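Local atomic coordinates of tudor domain-containing protein 1 (Homo sapiens, PDB entry 5M9N), a protein that probably represses transposable elements in the male germline through the piRNA pathway, binding arginine-methylated partners such as Piwi proteins by its Tudor domains. Residues Gly86-Ala91 and Cys132-Lys137; Ala66-Tyr71 and Trp99-Val104; Leu24-Leu29 and Leu141-Ile146; Asp80-Ile85 and Leu126-Leu131; Phe51-Gln56 and Val118-Phe123. All blocks are in the same frame, centred on the assembly; numbering follows the deposited sequence.

In the fold
Contacts 1, 2 and 4 share the five-stranded antiparallel sheet of the Tudor core, where strand 88-92 lies between strands 99-109 and 131-132; the centres of contacts 1 and 2 are about 8 Å apart, those of contacts 1 and 4 about 10 Å. Contact 5 sets strand 49-54 of the second, mixed sheet against the core loop 118-123, while contact 3, its centre about 10 Å from that of contact 5, pairs the two connecting segments that lead into the mixed sheet. Along the chain contacts 1, 2, 4 and 5 are all nested inside the loop closed by contact 3. A salt bridge from Arg101 to Asp119 joins contacts 2 and 5 within the core.

Contact 1. Residues Gly86-Ala91 and Cys132-Lys137; sequences GDICCA and CPIIPK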
# COMPACT_ATOMS: atom_id res chain seq x y z
N GLY A 86 7.01 -12.78 -6.87
CA GLY A 86 7.75 -11.99 -5.90
C GLY A 86 8.73 -10.96 -6.40
O GLY A 86 9.38 -10.32 -5.61
N ASP A 87 8.89 -10.79 -7.70
CA ASP A 87 9.80 -9.81 -8.20
C ASP A 87 9.08 -8.46 -8.01
O ASP A 87 7.85 -8.40 -8.00
CB ASP A 87 10.06 -9.96 -9.70
CG ASP A 87 11.09 -11.03 -10.00
OD1 ASP A 87 11.63 -11.63 -9.07
OD2 ASP A 87 11.32 -11.18 -11.21
N ILE A 88 9.87 -7.41 -7.88
CA ILE A 88 9.34 -6.04 -8.08
C ILE A 88 9.57 -5.69 -9.54
O ILE A 88 10.60 -6.03 -10.10
CB ILE A 88 10.04 -5.03 -7.16
CG1 ILE A 88 9.87 -5.45 -5.70
CG2 ILE A 88 9.41 -3.64 -7.30
CD1 ILE A 88 8.43 -5.43 -5.19
N CYS A 89 8.61 -5.05 -10.17
CA CYS A 89 8.79 -4.54 -11.53
C CYS A 89 8.01 -3.23 -11.65
O CYS A 89 7.59 -2.69 -10.62
CB CYS A 89 8.33 -5.59 -12.53
SG CYS A 89 6.59 -5.98 -12.48
N CYS A 90 7.86 -2.70 -12.86
CA CYS A 90 6.96 -1.57 -13.18
C CYS A 90 5.70 -2.14 -13.81
O CYS A 90 5.76 -3.12 -14.58
CB CYS A 90 7.64 -0.56 -14.09
SG CYS A 90 9.28 -0.05 -13.59
N ALA A 91 4.56 -1.61 -13.38
CA ALA A 91 3.25 -1.93 -13.87
C ALA A 91 2.51 -0.64 -14.25
O ALA A 91 2.55 0.35 -13.47
CB ALA A 91 2.49 -2.65 -12.81
N CYS A 132 6.99 -3.89 -17.12
CA CYS A 132 8.29 -3.31 -17.58
C CYS A 132 9.22 -3.91 -16.48
O CYS A 132 8.84 -3.94 -15.29
CB CYS A 132 8.12 -1.63 -17.63
SG CYS A 132 9.26 -0.21 -17.16
N PRO A 133 10.44 -4.40 -16.80
CA PRO A 133 11.37 -4.59 -15.65
C PRO A 133 11.82 -3.27 -14.99
O PRO A 133 11.65 -2.21 -15.58
CB PRO A 133 12.57 -5.29 -16.26
CG PRO A 133 12.49 -4.98 -17.72
CD PRO A 133 11.07 -4.77 -18.10
N ILE A 134 12.32 -3.38 -13.75
CA ILE A 134 12.77 -2.24 -12.94
C ILE A 134 14.28 -2.34 -12.80
O ILE A 134 14.87 -3.41 -12.99
CB ILE A 134 12.07 -2.20 -11.54
CG1 ILE A 134 12.09 -0.77 -10.94
CG2 ILE A 134 12.65 -3.24 -10.59
CD1 ILE A 134 10.96 -0.48 -9.96
N ILE A 135 14.89 -1.21 -12.48
CA ILE A 135 16.32 -1.16 -12.13
C ILE A 135 16.52 -0.70 -10.69
O ILE A 135 15.63 -0.07 -10.13
CB ILE A 135 17.09 -0.26 -13.09
CG1 ILE A 135 16.44 1.12 -13.14
CG2 ILE A 135 17.12 -0.92 -14.46
CD1 ILE A 135 17.39 2.15 -13.67
N PRO A 136 17.69 -1.01 -10.08
CA PRO A 136 17.86 -0.74 -8.65
C PRO A 136 17.82 0.76 -8.30
O PRO A 136 17.43 1.08 -7.19
CB PRO A 136 19.25 -1.33 -8.33
CG PRO A 136 19.58 -2.20 -9.49
CD PRO A 136 18.94 -1.52 -10.65
N LYS A 137 18.16 1.65 -9.22
CA LYS A 137 17.98 3.09 -8.95
C LYS A 137 16.54 3.40 -8.56
O LYS A 137 16.32 4.20 -7.69
CB LYS A 137 18.38 3.95 -10.15
CG LYS A 137 18.27 5.48 -9.94
CD LYS A 137 19.58 6.10 -9.43
CE LYS A 137 19.39 7.52 -8.85
NZ LYS A 137 20.68 8.21 -8.51
O HOH W 1 11.56 -6.31 -12.53
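Cys90 and Cys132 pair across the edge of a sheet through two backbone hydrogen bonds. Cys90 N gives to Cys132 O at 2.9 Å with an N-H...O angle of 161°, and Cys132 N returns a bond to Cys90 O, also 2.9 Å but more bent at 147°. This reciprocal pattern, with the two CA atoms 4.9 Å apart, defines an antiparallel hydrogen-bonded pair. Beyond it the 132-137 segment leaves the strand, and a water takes over: it donates to Ile88 O and accepts from Ile134 N in a longer bond.

The pair belongs to the five-stranded antiparallel sheet of the Tudor core, an SH3-like barrel fold, in which the short strand 131-132 closes against strand 88-92. Strand 99-109 takes the other side of 88-92, with backbone bonds from Cys89 to Ala102 and from Ala91 to Tyr100.

Side-chain packing is largely sulfur and aliphatic carbon. Cys90 CB lies 3.5 Å from Cys132 SG, both side chains being on the same sheet face, yet the disulfide of Cys132 is made with Cys72 of helix 58-73, which links that helix to the sheet edge. Ile134 follows on, with CG1 3.9 Å from Cys90 SG. Its CG1 is anti to the backbone N (chi1 -158°), which leaves CG2 on the other branch to meet the backbone at Ile88 O, 3.5 Å away. Cys89, which also packs on Val104 and Phe81, touches the partner through CB, 3.3 Å from Cys132 O.

Contact 2. Residues Ala66-Tyr71 and Trp99-Val104; sequences ASLSKY and WYRASV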
# COMPACT_ATOMS: atom_id res chain seq x y z
N ALA A 66 7.36 10.38 -11.81
CA ALA A 66 7.96 11.04 -12.98
C ALA A 66 9.16 10.25 -13.49
O ALA A 66 9.33 10.09 -14.71
CB ALA A 66 8.38 12.46 -12.62
N SER A 67 10.00 9.76 -12.57
CA SER A 67 11.16 8.99 -12.98
C SER A 67 10.77 7.68 -13.64
O SER A 67 11.40 7.23 -14.61
CB SER A 67 12.02 8.67 -11.79
OG SER A 67 12.46 9.83 -11.19
N LEU A 68 9.72 7.08 -13.11
CA LEU A 68 9.24 5.78 -13.64
C LEU A 68 8.73 5.94 -15.09
O LEU A 68 8.94 5.09 -15.93
CB LEU A 68 8.15 5.22 -12.73
CG LEU A 68 8.63 4.37 -11.55
CD1 LEU A 68 7.51 4.18 -10.52
CD2 LEU A 68 9.16 3.01 -12.03
N SER A 69 8.03 7.04 -15.33
CA SER A 69 7.46 7.38 -16.62
C SER A 69 8.57 7.64 -17.60
O SER A 69 8.55 7.14 -18.71
CB SER A 69 6.62 8.67 -16.46
OG SER A 69 6.31 9.19 -17.75
N LYS A 70 9.57 8.41 -17.19
CA LYS A 70 10.71 8.66 -18.03
C LYS A 70 11.47 7.40 -18.41
O LYS A 70 11.87 7.22 -19.56
CB LYS A 70 11.63 9.62 -17.31
CG LYS A 70 12.82 10.02 -18.14
CD LYS A 70 13.62 11.08 -17.43
CE LYS A 70 14.88 11.43 -18.23
NZ LYS A 70 15.70 12.45 -17.50
N TYR A 71 11.65 6.52 -17.43
CA TYR A 71 12.42 5.33 -17.57
C TYR A 71 11.69 4.31 -18.43
O TYR A 71 12.27 3.79 -19.39
CB TYR A 71 12.76 4.75 -16.18
CG TYR A 71 13.10 3.27 -16.18
CD1 TYR A 71 14.37 2.81 -16.54
CD2 TYR A 71 12.13 2.33 -15.84
CE1 TYR A 71 14.66 1.44 -16.56
CE2 TYR A 71 12.40 0.96 -15.86
CZ TYR A 71 13.66 0.51 -16.19
OH TYR A 71 13.89 -0.83 -16.18
N TRP A 99 2.86 4.61 -14.67
CA TRP A 99 3.73 3.56 -14.25
C TRP A 99 3.96 3.64 -12.72
O TRP A 99 4.21 4.71 -12.18
CB TRP A 99 5.03 3.66 -14.99
CG TRP A 99 4.87 3.20 -16.44
CD1 TRP A 99 4.69 4.02 -17.54
CD2 TRP A 99 4.84 1.87 -16.93
NE1 TRP A 99 4.58 3.29 -18.67
CE2 TRP A 99 4.67 1.96 -18.34
CE3 TRP A 99 4.98 0.60 -16.34
CZ2 TRP A 99 4.62 0.84 -19.16
CZ3 TRP A 99 4.90 -0.52 -17.16
CH2 TRP A 99 4.74 -0.39 -18.57
N TYR A 100 3.87 2.49 -12.07
CA TYR A 100 3.96 2.37 -10.61
C TYR A 100 4.86 1.21 -10.28
O TYR A 100 5.03 0.32 -11.12
CB TYR A 100 2.56 2.19 -10.01
CG TYR A 100 1.67 3.41 -10.16
CD1 TYR A 100 1.65 4.43 -9.24
CD2 TYR A 100 0.87 3.55 -11.27
CE1 TYR A 100 0.86 5.60 -9.45
CE2 TYR A 100 0.07 4.63 -11.47
CZ TYR A 100 0.07 5.68 -10.56
OH TYR A 100 -0.78 6.69 -10.85
N ARG A 101 5.36 1.17 -9.05
CA ARG A 101 6.11 -0.01 -8.57
C ARG A 101 5.15 -1.11 -8.12
O ARG A 101 4.09 -0.90 -7.50
CB ARG A 101 7.11 0.40 -7.51
CG ARG A 101 8.04 1.47 -8.01
CD ARG A 101 9.16 1.76 -7.08
NE ARG A 101 8.71 2.07 -5.71
CZ ARG A 101 9.51 2.48 -4.76
NH1 ARG A 101 10.80 2.65 -4.96
NH2 ARG A 101 9.03 2.73 -3.57
N ALA A 102 5.46 -2.35 -8.52
CA ALA A 102 4.51 -3.38 -8.30
C ALA A 102 5.21 -4.72 -8.01
O ALA A 102 6.25 -4.99 -8.58
CB ALA A 102 3.60 -3.54 -9.47
N SER A 103 4.63 -5.46 -7.07
CA SER A 103 5.07 -6.83 -6.71
C SER A 103 4.30 -7.82 -7.53
O SER A 103 3.11 -7.76 -7.58
CB SER A 103 4.76 -7.05 -5.25
OG SER A 103 5.32 -8.25 -4.82
N VAL A 104 4.98 -8.79 -8.12
CA VAL A 104 4.31 -9.85 -8.87
C VAL A 104 3.71 -10.89 -7.91
O VAL A 104 4.47 -11.57 -7.24
CB VAL A 104 5.32 -10.49 -9.80
CG1 VAL A 104 4.70 -11.64 -10.60
CG2 VAL A 104 5.92 -9.42 -10.71
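Trp99 meets the helix first: its CB lies 4.2 Å from Leu68 CB, while its carbonyl O is 3.7 Å from Leu68 CD1. The indole continues past Ser69, whose CA approaches CD1 of the ring obliquely at 4.5 Å. With CG anti to its own carbonyl carbon (chi1 -75°), the ring is directed along the helix flank, where Cys72 and Cys132 also pack on it. Tyr100 sends its side chain to the other side of the strand, so it offers Leu68 CD1 its backbone CA, at 4.0 Å. That ring instead meets Tyr120 at about 90° and packs on a modified side chain of the bound peptide, while its OH bonds to Asp96. Arg101 passes alongside, its CG 3.7 Å from Leu68 CD1, and the two side chains cross at about a right angle. The axes of the short segments 66-71 and 99-104 approach to 7.6 Å at 103°, nearly perpendicular. The contact is thus held by apolar packing, mostly of Leu68 through CB and CD1, and the polar end of Arg101 is satisfied outside both segments, NH2 by a salt bridge to Asp119 and NH1 by the carbonyls of Leu138 and Leu141.

Contact 3. Residues Leu24-Leu29 and Leu141-Ile146; sequences LIPKVL and LPMQAI
Two largely irregular segments, Leu24-Leu29 and Leu141-Ile146, pack here where the N-terminal approach to strand 36-44 passes the linker whose last residue, Ile146, enters strand 146-150. One direct backbone bond joins them, Met143 N to Lys27 O at 3.1 Å, nearly straight at 165°, with the donor above the carbonyl plane. A water adds a second link, accepting from Lys27 N and donating to Leu141 O.

The apolar packing has two patches. In one, the Met143 chain runs out to SD, 3.6 Å from Pro26 CB, then bends at its last torsion (chi3 -67°), which brings CE back to within 3.5 Å of Lys27 O and 3.9 Å of Val28 CG2. In the other, Leu29 brings CD1 to 3.6 Å from Ile146 CG1 and 3.4 Å from Met143 O, and its CG is 4.2 Å from Pro142 CB. The Leu29 backbone N is buried here without a partner in the model. Gln144 folds back so that NE2 bonds Pro142 O at 2.7 Å, with the acceptor in its amide plane.

Leu141 and Gln144 rest on helix 58-73, Leu29 and Ile146 touch Gln54 of strand 49-54, and Arg101 of strand 99-109 bonds Leu141 O.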
# COMPACT_ATOMS: atom_id res chain seq x y z
N LEU A 24 17.70 -6.24 -6.43
CA LEU A 24 16.34 -5.73 -6.58
C LEU A 24 15.54 -5.87 -5.30
O LEU A 24 14.38 -6.29 -5.31
CB LEU A 24 15.62 -6.38 -7.77
CG LEU A 24 16.15 -5.92 -9.14
CD1 LEU A 24 15.35 -6.54 -10.27
CD2 LEU A 24 16.14 -4.38 -9.25
N ILE A 25 16.17 -5.45 -4.20
CA ILE A 25 15.58 -5.55 -2.87
C ILE A 25 14.83 -4.25 -2.63
O ILE A 25 15.44 -3.18 -2.60
CB ILE A 25 16.67 -5.75 -1.79
CG1 ILE A 25 17.45 -7.06 -2.05
CG2 ILE A 25 16.08 -5.71 -0.38
CD1 ILE A 25 16.59 -8.31 -2.18
N PRO A 26 13.51 -4.33 -2.50
CA PRO A 26 12.82 -3.12 -2.05
C PRO A 26 13.16 -2.75 -0.59
O PRO A 26 13.49 -3.59 0.24
CB PRO A 26 11.36 -3.47 -2.23
CG PRO A 26 11.28 -4.96 -2.19
CD PRO A 26 12.61 -5.49 -2.66
N LYS A 27 13.13 -1.46 -0.33
CA LYS A 27 13.41 -0.90 0.99
C LYS A 27 12.10 -0.74 1.76
O LYS A 27 11.04 -0.68 1.16
CB LYS A 27 14.12 0.44 0.84
CG LYS A 27 15.54 0.31 0.33
CD LYS A 27 16.10 1.69 -0.01
CE LYS A 27 17.61 1.75 0.06
NZ LYS A 27 18.21 0.80 -0.93
N VAL A 28 12.18 -0.68 3.09
CA VAL A 28 10.99 -0.67 3.96
C VAL A 28 11.07 0.53 4.90
O VAL A 28 12.13 0.81 5.48
CB VAL A 28 10.89 -1.97 4.77
CG1 VAL A 28 9.79 -1.89 5.83
CG2 VAL A 28 10.60 -3.15 3.83
N LEU A 29 9.96 1.24 5.04
CA LEU A 29 9.90 2.31 6.01
C LEU A 29 10.17 1.71 7.40
O LEU A 29 9.62 0.68 7.77
CB LEU A 29 8.55 3.02 5.97
CG LEU A 29 8.33 3.85 4.72
CD1 LEU A 29 6.86 4.08 4.47
CD2 LEU A 29 9.06 5.19 4.79
N LEU A 141 13.75 4.84 -3.14
CA LEU A 141 12.63 5.21 -2.27
C LEU A 141 12.08 3.96 -1.55
O LEU A 141 11.84 2.97 -2.21
CB LEU A 141 11.50 5.86 -3.08
CG LEU A 141 10.41 6.54 -2.20
CD1 LEU A 141 11.05 7.71 -1.49
CD2 LEU A 141 9.20 7.02 -2.98
N PRO A 142 11.93 3.99 -0.21
CA PRO A 142 11.23 2.87 0.39
C PRO A 142 9.79 2.77 -0.08
O PRO A 142 9.15 3.77 -0.44
CB PRO A 142 11.34 3.10 1.90
CG PRO A 142 12.31 4.21 2.10
CD PRO A 142 12.67 4.79 0.78
N MET A 143 9.29 1.54 -0.08
CA MET A 143 7.92 1.27 -0.41
C MET A 143 6.94 2.05 0.47
O MET A 143 7.04 2.08 1.72
CB MET A 143 7.63 -0.23 -0.32
CG MET A 143 8.42 -1.07 -1.30
SD MET A 143 8.03 -2.83 -1.16
CE MET A 143 8.71 -3.14 0.46
N GLN A 144 6.03 2.77 -0.15
CA GLN A 144 5.26 3.73 0.60
C GLN A 144 3.93 3.27 1.21
O GLN A 144 3.35 4.05 1.97
CB GLN A 144 5.06 4.96 -0.24
CG GLN A 144 6.39 5.63 -0.61
CD GLN A 144 7.06 6.32 0.56
OE1 GLN A 144 6.43 7.19 1.21
NE2 GLN A 144 8.32 6.02 0.79
N ALA A 145 3.39 2.11 0.83
CA ALA A 145 2.11 1.64 1.37
C ALA A 145 2.46 0.88 2.62
O ALA A 145 3.21 -0.09 2.57
CB ALA A 145 1.39 0.73 0.41
N ILE A 146 2.03 1.39 3.77
CA ILE A 146 2.39 0.77 5.04
C ILE A 146 1.25 -0.16 5.43
O ILE A 146 0.13 0.29 5.59
CB ILE A 146 2.62 1.82 6.12
CG1 ILE A 146 3.81 2.72 5.77
CG2 ILE A 146 2.91 1.17 7.45
CD1 ILE A 146 3.59 4.12 6.24
O HOH W 2 12.31 0.30 -2.45

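Contact 4. Residues Asp80-Ile85 and Leu126-Leu131; sequences DFYPAI and LSLMRL. With EDO (1,2-ethanediol), chain D.
Leu128, in the 3-10 turn after strand 123-127, and Leu131, at the start of strand 131-132, meet the irregular chain at Phe81-Pro83. Phe81 can be followed outward. From CB, CG stands anti to the backbone N (chi1 -176°), which brings the ring close to Leu131. Atoms CD2 and CE2 do the touching: CD2 is 4.0 Å from Leu131 O and 4.1 Å from Leu131 CB, and CE2 is equally near that CB. The carbonyl lies oblique to the ring. One ring face is covered within its own segment by Pro83 CD, 3.6 Å above the plane and over its centre. Pro83 then uses its CG to reach Leu131 CD1 at 4.2 Å, the two side chains crossing at about a right angle. Leu128 contributes CD2, 3.9 Å from Phe81 O. An ST turn shapes this partner segment, Met129 N giving to Ser127 OG at 3.2 Å. A 1,2-ethanediol, probably from the crystallisation liquor, sits beside Leu128 and makes weak bonds to the Phe81 backbone. Direct contact between the segments is therefore mainly between apolar side chains, with two backbone carbonyl oxygens in van der Waals contact and no hydrogen bond between the segments, and its hold depends on shape and burial more than on direction.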
# COMPACT_ATOMS: atom_id res chain seq x y z
N ASP A 80 8.51 -10.84 -24.19
CA ASP A 80 9.34 -11.84 -23.51
C ASP A 80 9.73 -11.43 -22.07
O ASP A 80 10.62 -12.05 -21.48
CB ASP A 80 10.58 -12.23 -24.36
CG ASP A 80 10.92 -13.75 -24.29
OD1 ASP A 80 10.77 -14.38 -23.20
OD2 ASP A 80 11.34 -14.32 -25.34
N PHE A 81 9.06 -10.43 -21.48
CA PHE A 81 9.23 -10.13 -20.04
C PHE A 81 8.26 -10.97 -19.22
O PHE A 81 7.04 -10.87 -19.33
CB PHE A 81 9.14 -8.63 -19.72
CG PHE A 81 9.41 -8.31 -18.27
CD1 PHE A 81 10.59 -8.76 -17.64
CD2 PHE A 81 8.48 -7.59 -17.51
CE1 PHE A 81 10.84 -8.48 -16.28
CE2 PHE A 81 8.73 -7.31 -16.16
CZ PHE A 81 9.91 -7.75 -15.56
N TYR A 82 8.84 -11.86 -18.43
CA TYR A 82 8.13 -12.77 -17.61
C TYR A 82 8.82 -12.71 -16.27
O TYR A 82 9.70 -13.53 -15.97
CB TYR A 82 8.19 -14.21 -18.18
CG TYR A 82 7.35 -14.40 -19.41
CD1 TYR A 82 6.01 -14.75 -19.32
CD2 TYR A 82 7.91 -14.24 -20.68
CE1 TYR A 82 5.23 -14.91 -20.48
CE2 TYR A 82 7.15 -14.40 -21.84
CZ TYR A 82 5.82 -14.73 -21.74
OH TYR A 82 5.08 -14.89 -22.89
N PRO A 83 8.37 -11.77 -15.40
CA PRO A 83 8.90 -11.73 -14.04
C PRO A 83 8.51 -12.95 -13.21
O PRO A 83 7.48 -13.59 -13.50
CB PRO A 83 8.28 -10.44 -13.49
CG PRO A 83 7.01 -10.27 -14.24
CD PRO A 83 7.38 -10.71 -15.64
N ALA A 84 9.32 -13.25 -12.20
CA ALA A 84 9.06 -14.32 -11.30
C ALA A 84 8.15 -13.85 -10.22
O ALA A 84 8.07 -12.61 -9.98
CB ALA A 84 10.36 -14.86 -10.68
N ILE A 85 7.49 -14.82 -9.56
CA ILE A 85 6.63 -14.56 -8.42
C ILE A 85 7.48 -13.91 -7.37
O ILE A 85 8.55 -14.36 -7.10
CB ILE A 85 5.90 -15.80 -7.83
CG1 ILE A 85 5.03 -16.50 -8.90
CG2 ILE A 85 5.09 -15.43 -6.58
CD1 ILE A 85 4.24 -15.59 -9.79
N LEU A 126 -3.13 -7.64 -14.74
CA LEU A 126 -2.66 -6.93 -15.90
C LEU A 126 -2.08 -7.89 -16.93
O LEU A 126 -1.36 -8.83 -16.58
CB LEU A 126 -1.58 -5.95 -15.51
CG LEU A 126 -2.02 -4.78 -14.62
CD1 LEU A 126 -0.83 -3.87 -14.38
CD2 LEU A 126 -3.12 -4.00 -15.30
N SER A 127 -2.37 -7.58 -18.19
CA SER A 127 -1.59 -8.05 -19.30
C SER A 127 -0.09 -7.86 -19.07
O SER A 127 0.35 -6.80 -18.60
CB SER A 127 -2.03 -7.25 -20.53
OG SER A 127 -1.26 -7.64 -21.65
N LEU A 128 0.72 -8.85 -19.46
CA LEU A 128 2.19 -8.70 -19.50
C LEU A 128 2.69 -7.49 -20.30
O LEU A 128 3.78 -6.96 -20.01
CB LEU A 128 2.87 -9.98 -20.01
CG LEU A 128 2.75 -11.25 -19.17
CD1 LEU A 128 3.44 -12.41 -19.88
CD2 LEU A 128 3.41 -11.11 -17.85
N MET A 129 1.89 -7.02 -21.26
CA MET A 129 2.24 -5.84 -22.01
C MET A 129 2.29 -4.59 -21.08
O MET A 129 2.94 -3.63 -21.43
CB MET A 129 1.25 -5.60 -23.15
CG MET A 129 1.03 -6.77 -24.11
SD MET A 129 2.40 -6.83 -25.25
CE MET A 129 2.10 -8.41 -26.09
N ARG A 130 1.65 -4.64 -19.90
CA ARG A 130 1.61 -3.49 -18.97
C ARG A 130 2.66 -3.65 -17.88
O ARG A 130 2.71 -2.85 -16.95
CB ARG A 130 0.15 -3.25 -18.44
CG ARG A 130 -0.73 -2.73 -19.58
CD ARG A 130 -2.25 -2.62 -19.39
NE ARG A 130 -2.48 -1.46 -18.64
CZ ARG A 130 -3.14 -0.36 -18.97
NH1 ARG A 130 -3.84 -0.17 -20.08
NH2 ARG A 130 -3.08 0.58 -18.09
N LEU A 131 3.56 -4.64 -18.01
CA LEU A 131 4.70 -4.74 -17.08
C LEU A 131 5.99 -4.44 -17.83
O LEU A 131 6.05 -4.74 -18.99
CB LEU A 131 4.78 -6.08 -16.40
CG LEU A 131 3.46 -6.66 -15.86
CD1 LEU A 131 3.65 -8.14 -15.47
CD2 LEU A 131 2.97 -5.84 -14.70
C1 EDO D . 5.20 -11.16 -22.79
O1 EDO D . 6.24 -10.19 -22.63
C2 EDO D . 4.48 -10.95 -24.11
O2 EDO D . 4.18 -9.56 -24.26

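Contact 5. Residues Phe51-Gln56 and Val118-Phe123; sequences FCQQLQ and VDYGNF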
# COMPACT_ATOMS: atom_id res chain seq x y z
N PHE A 51 -3.84 -0.11 4.45
CA PHE A 51 -2.57 0.53 4.09
C PHE A 51 -2.63 2.01 4.31
O PHE A 51 -3.60 2.62 3.92
CB PHE A 51 -2.28 0.34 2.62
CG PHE A 51 -1.98 -1.08 2.27
CD1 PHE A 51 -2.97 -1.92 1.93
CD2 PHE A 51 -0.71 -1.52 2.35
CE1 PHE A 51 -2.69 -3.25 1.60
CE2 PHE A 51 -0.39 -2.83 2.01
CZ PHE A 51 -1.38 -3.68 1.62
N CYS A 52 -1.56 2.54 4.86
CA CYS A 52 -1.48 3.99 5.12
C CYS A 52 -0.27 4.46 4.33
O CYS A 52 0.64 3.68 4.03
CB CYS A 52 -1.24 4.22 6.64
SG CYS A 52 -2.69 3.79 7.60
N GLN A 53 -0.29 5.73 3.97
CA GLN A 53 0.88 6.42 3.52
C GLN A 53 1.12 7.64 4.43
O GLN A 53 0.18 8.23 4.93
CB GLN A 53 0.68 6.94 2.10
CG GLN A 53 0.33 5.94 1.03
CD GLN A 53 -0.15 6.61 -0.24
OE1 GLN A 53 -1.02 7.48 -0.20
NE2 GLN A 53 0.42 6.23 -1.38
N GLN A 54 2.39 8.00 4.55
CA GLN A 54 2.83 9.15 5.25
C GLN A 54 2.48 10.34 4.39
O GLN A 54 2.77 10.37 3.20
CB GLN A 54 4.32 9.07 5.48
CG GLN A 54 4.71 7.90 6.35
CD GLN A 54 6.21 7.73 6.45
OE1 GLN A 54 6.96 8.24 5.63
NE2 GLN A 54 6.66 7.02 7.47
N LEU A 55 1.85 11.33 4.99
CA LEU A 55 1.48 12.52 4.22
C LEU A 55 2.72 13.13 3.57
O LEU A 55 2.67 13.55 2.41
CB LEU A 55 0.73 13.49 5.11
CG LEU A 55 0.29 14.80 4.47
CD1 LEU A 55 -0.42 14.65 3.12
CD2 LEU A 55 -0.57 15.56 5.47
N GLN A 56 3.86 13.09 4.24
CA GLN A 56 5.09 13.71 3.70
C GLN A 56 5.64 13.04 2.43
O GLN A 56 6.63 13.52 1.87
CB GLN A 56 6.19 13.83 4.80
CG GLN A 56 6.13 15.10 5.65
CD GLN A 56 5.56 14.88 7.05
OE1 GLN A 56 4.36 14.63 7.18
NE2 GLN A 56 6.40 14.99 8.09
N VAL A 118 2.99 -1.41 -4.70
CA VAL A 118 3.67 -1.42 -3.40
C VAL A 118 3.72 -0.03 -2.70
O VAL A 118 4.03 0.12 -1.52
CB VAL A 118 5.09 -1.93 -3.49
CG1 VAL A 118 5.08 -3.40 -3.83
CG2 VAL A 118 5.94 -1.12 -4.46
N ASP A 119 3.43 0.97 -3.44
CA ASP A 119 3.40 2.35 -2.85
C ASP A 119 2.03 2.84 -2.50
O ASP A 119 1.88 3.99 -1.90
CB ASP A 119 4.07 3.25 -3.85
CG ASP A 119 5.53 2.99 -3.95
OD1 ASP A 119 6.23 2.86 -2.88
OD2 ASP A 119 5.98 3.00 -5.11
N TYR A 120 1.00 2.03 -2.79
CA TYR A 120 -0.39 2.45 -2.68
C TYR A 120 -1.24 1.45 -1.98
O TYR A 120 -2.17 1.85 -1.26
CB TYR A 120 -1.04 2.85 -4.05
CG TYR A 120 -0.45 4.07 -4.61
CD1 TYR A 120 0.75 4.01 -5.31
CD2 TYR A 120 -1.04 5.32 -4.41
CE1 TYR A 120 1.36 5.12 -5.78
CE2 TYR A 120 -0.43 6.48 -4.87
CZ TYR A 120 0.76 6.37 -5.57
OH TYR A 120 1.47 7.42 -6.04
N GLY A 121 -1.03 0.15 -2.22
CA GLY A 121 -1.75 -0.87 -1.54
C GLY A 121 -2.86 -1.57 -2.27
O GLY A 121 -3.36 -2.63 -1.79
N ASN A 122 -3.22 -1.05 -3.42
CA ASN A 122 -4.20 -1.69 -4.26
C ASN A 122 -3.50 -2.75 -5.14
O ASN A 122 -2.28 -2.95 -5.08
CB ASN A 122 -4.99 -0.62 -5.07
CG ASN A 122 -4.13 0.13 -6.03
OD1 ASN A 122 -3.06 0.60 -5.70
ND2 ASN A 122 -4.54 0.14 -7.27
N PHE A 123 -4.32 -3.45 -5.91
CA PHE A 123 -3.90 -4.57 -6.73
C PHE A 123 -4.79 -4.67 -7.97
O PHE A 123 -5.87 -4.15 -8.00
CB PHE A 123 -3.88 -5.84 -5.89
CG PHE A 123 -5.25 -6.36 -5.54
CD1 PHE A 123 -6.01 -7.08 -6.49
CD2 PHE A 123 -5.80 -6.11 -4.29
CE1 PHE A 123 -7.29 -7.46 -6.23
CE2 PHE A 123 -7.09 -6.53 -4.00
CZ PHE A 123 -7.82 -7.25 -4.96
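Gln53 and Phe51, two residues apart on strand 49-54, both face the loop 118-123, and they grip it in different ways. The tighter part is polar. Gln53 NE2 gives a hydrogen bond to Asp119 O, 2.7 Å long with an N-H...O angle of 155°; the donor lies in the carbonyl plane and the acceptor close to the amide plane. An extended chain beyond CG carries the amide across to the loop. The same NE2 stands 3.4 Å above one face of the Tyr120 ring, offset toward its rim, with amide and ring planes 59° apart. Tyr120 O is buried by the contact without a partner in the model.

At the partly exposed end, Phe51 lays its ring on Gly121. The glycine CA is 3.8 Å from the ring centroid and only 11° off its normal, a CH-pi contact over the face, while Gly121 O is 3.5 Å from Phe51 CE1. A bound 1,2-ethanediol, probably from the crystallisation liquor, lies about 4 Å from the Phe51 side chain at the nearest atoms.

Tyr120 also packs on a modified side chain of the bound peptide, as Asn122 does, consistent with the aromatic cage by which Tudor domains receive methylated arginine.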